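Local coordinates for protein peroxiredoxin (Akkermansia muciniphila, PDB 6KHX) that probably reduces hydrogen peroxide and organic hydroperoxides through a reactive cysteine, as a typical 2-Cys peroxiredoxin of the thioredoxin fold, at residues F40-F45 against A136-F141. Sequence-based numbering, arbitrary orientation.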
loop_
_atom_site.group_PDB
_atom_site.type_symbol
_atom_site.label_atom_id
_atom_site.label_comp_id
_atom_site.label_asym_id
_atom_site.label_seq_id
_atom_site.Cartn_x
_atom_site.Cartn_y
_atom_site.Cartn_z
ATOM N N PHE B 40 -15.698 -15.259 -34.854
ATOM C CA PHE B 40 -15.411 -13.835 -34.940
ATOM C C PHE B 40 -14.617 -13.549 -36.209
ATOM O O PHE B 40 -13.696 -14.306 -36.553
ATOM C CB PHE B 40 -14.587 -13.366 -33.729
ATOM C CG PHE B 40 -15.239 -13.617 -32.395
ATOM C CD1 PHE B 40 -15.207 -14.877 -31.815
ATOM C CD2 PHE B 40 -15.858 -12.585 -31.706
ATOM C CE1 PHE B 40 -15.798 -15.108 -30.587
ATOM C CE2 PHE B 40 -16.446 -12.807 -30.474
ATOM C CZ PHE B 40 -16.415 -14.068 -29.911
ATOM N N TYR B 41 -14.942 -12.428 -36.851
ATOM C CA TYR B 41 -14.242 -11.856 -37.991
ATOM C C TYR B 41 -14.014 -10.373 -37.735
ATOM O O TYR B 41 -14.744 -9.756 -36.952
ATOM C CB TYR B 41 -15.036 -12.050 -39.293
ATOM C CG TYR B 41 -16.373 -11.353 -39.314
ATOM C CD1 TYR B 41 -17.492 -11.935 -38.726
ATOM C CD2 TYR B 41 -16.523 -10.116 -39.928
ATOM C CE1 TYR B 41 -18.721 -11.304 -38.745
ATOM C CE2 TYR B 41 -17.745 -9.477 -39.956
ATOM C CZ TYR B 41 -18.842 -10.071 -39.364
ATOM O OH TYR B 41 -20.065 -9.430 -39.387
ATOM N N PRO B 42 -13.010 -9.759 -38.399
ATOM C CA PRO B 42 -12.613 -8.385 -38.035
ATOM C C PRO B 42 -13.545 -7.258 -38.463
ATOM O O PRO B 42 -13.886 -6.410 -37.633
ATOM C CB PRO B 42 -11.238 -8.230 -38.705
ATOM C CG PRO B 42 -11.214 -9.249 -39.786
ATOM C CD PRO B 42 -12.016 -10.402 -39.278
ATOM N N LYS B 43 -13.950 -7.205 -39.731
ATOM C CA LYS B 43 -14.620 -6.011 -40.234
ATOM C C LYS B 43 -15.690 -6.369 -41.257
ATOM O O LYS B 43 -15.433 -7.157 -42.174
ATOM C CB LYS B 43 -13.602 -5.069 -40.884
ATOM C CG LYS B 43 -12.877 -4.131 -39.941
ATOM C CD LYS B 43 -11.865 -3.302 -40.711
ATOM C CE LYS B 43 -10.824 -2.705 -39.793
ATOM N NZ LYS B 43 -9.731 -2.063 -40.561
ATOM N N ASP B 44 -16.874 -5.773 -41.109
ATOM C CA ASP B 44 -17.876 -5.801 -42.166
ATOM C C ASP B 44 -17.351 -5.087 -43.408
ATOM O O ASP B 44 -16.528 -4.174 -43.322
ATOM C CB ASP B 44 -19.179 -5.131 -41.706
ATOM C CG ASP B 44 -19.989 -5.984 -40.741
ATOM O OD1 ASP B 44 -19.577 -7.120 -40.435
ATOM O OD2 ASP B 44 -21.056 -5.513 -40.298
ATOM N N PHE B 45 -17.852 -5.513 -44.573
ATOM C CA PHE B 45 -17.523 -4.916 -45.876
ATOM C C PHE B 45 -16.054 -5.093 -46.243
ATOM O O PHE B 45 -15.464 -4.228 -46.892
ATOM C CB PHE B 45 -17.901 -3.433 -45.950
ATOM C CG PHE B 45 -19.349 -3.167 -45.707
ATOM C CD1 PHE B 45 -20.281 -3.394 -46.703
ATOM C CD2 PHE B 45 -19.782 -2.683 -44.485
ATOM C CE1 PHE B 45 -21.625 -3.147 -46.482
ATOM C CE2 PHE B 45 -21.123 -2.432 -44.260
ATOM C CZ PHE B 45 -22.045 -2.665 -45.260
ATOM N N ALA B 136 -11.592 -7.966 -33.984
ATOM C CA ALA B 136 -11.468 -9.387 -33.681
ATOM C C ALA B 136 -10.679 -10.123 -34.760
ATOM O O ALA B 136 -10.867 -9.893 -35.958
ATOM C CB ALA B 136 -12.849 -10.024 -33.529
ATOM N N TYR B 137 -9.795 -11.017 -34.320
ATOM C CA TYR B 137 -9.157 -11.969 -35.213
ATOM C C TYR B 137 -10.156 -13.055 -35.617
ATOM O O TYR B 137 -11.271 -13.142 -35.094
ATOM C CB TYR B 137 -7.939 -12.606 -34.543
ATOM C CG TYR B 137 -6.654 -11.811 -34.647
ATOM C CD1 TYR B 137 -6.034 -11.609 -35.879
ATOM C CD2 TYR B 137 -6.040 -11.287 -33.512
ATOM C CE1 TYR B 137 -4.848 -10.892 -35.977
ATOM C CE2 TYR B 137 -4.854 -10.571 -33.603
ATOM C CZ TYR B 137 -4.266 -10.376 -34.838
ATOM O OH TYR B 137 -3.090 -9.671 -34.938
ATOM N N ARG B 138 -9.744 -13.902 -36.566
ATOM C CA ARG B 138 -10.615 -14.963 -37.078
ATOM C C ARG B 138 -10.658 -16.090 -36.052
ATOM O O ARG B 138 -9.922 -17.080 -36.119
ATOM C CB ARG B 138 -10.150 -15.441 -38.449
ATOM C CG ARG B 138 -10.210 -14.330 -39.467
ATOM C CD ARG B 138 -10.008 -14.781 -40.892
ATOM N NE ARG B 138 -9.729 -13.603 -41.700
ATOM C CZ ARG B 138 -10.649 -12.736 -42.112
ATOM N NH1 ARG B 138 -11.931 -12.924 -41.821
ATOM N NH2 ARG B 138 -10.278 -11.680 -42.823
ATOM N N GLY B 139 -11.544 -15.926 -35.078
ATOM C CA GLY B 139 -11.612 -16.829 -33.931
ATOM C C GLY B 139 -12.815 -17.758 -34.040
ATOM O O GLY B 139 -13.889 -17.329 -34.444
ATOM N N LEU B 140 -12.642 -19.010 -33.638
ATOM C CA LEU B 140 -13.751 -19.953 -33.728
ATOM C C LEU B 140 -13.798 -20.812 -32.474
ATOM O O LEU B 140 -12.759 -21.263 -31.981
ATOM C CB LEU B 140 -13.649 -20.841 -34.979
ATOM C CG LEU B 140 -14.798 -21.834 -35.188
ATOM C CD1 LEU B 140 -15.195 -21.923 -36.660
ATOM C CD2 LEU B 140 -14.435 -23.213 -34.645
ATOM N N PHE B 141 -15.007 -21.013 -31.950
ATOM C CA PHE B 141 -15.220 -21.765 -30.720
ATOM C C PHE B 141 -16.341 -22.771 -30.911
ATOM O O PHE B 141 -17.391 -22.448 -31.487
ATOM C CB PHE B 141 -15.562 -20.850 -29.528
ATOM C CG PHE B 141 -14.536 -19.789 -29.267
ATOM C CD1 PHE B 141 -14.517 -18.621 -30.018
ATOM C CD2 PHE B 141 -13.574 -19.972 -28.292
ATOM C CE1 PHE B 141 -13.568 -17.654 -29.789
ATOM C CE2 PHE B 141 -12.618 -19.008 -28.058
ATOM C CZ PHE B 141 -12.615 -17.846 -28.805
HETATM O O HOH W 1 -14.104 -6.978 -34.923
#
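Phe40 and Phe141 meet rim to rim, CE1 of Phe40 lying 3.5 Å from CE1 of Phe141, with the ring planes almost perpendicular at 83°. Phe40 CG is anti to the carbonyl carbon (chi1 -58°), which brings the ring to Phe141; its CB touches CB of Ala136 at 3.8 Å. At the edge of the Phe40 ring lies Gly139 O, which accepts from Phe40 N (2.8 Å), while the return bond from Gly139 N to Phe40 O is longer and more bent (3.1 Å). Further along, the guanidinium of Arg138 lays one face against Pro42, with NH1 3.6 Å from Pro42 CD; Glu52 and the carbonyl of Phe157 hold its polar end. A water accepts from Ala136 N and donates to Pro42 O, linking the two backbones. Tyr41 OH donates to the syn lone pair of Asp44 OD1 at 2.6 Å. Pro42, Thr46 and Cys49 fit the PxxxTxxC motif of peroxiredoxins, so Cys49 is probably the peroxidatic cysteine and Arg138 the conserved active-site arginine. The contact joins the end of strand 35-40 to antiparallel strand 138-143, with strand 149-155 on the far side of 138-143; Pro42 and Arg138 both touch Cys49 in helix 48-58, and Tyr41 reaches helix 78-85.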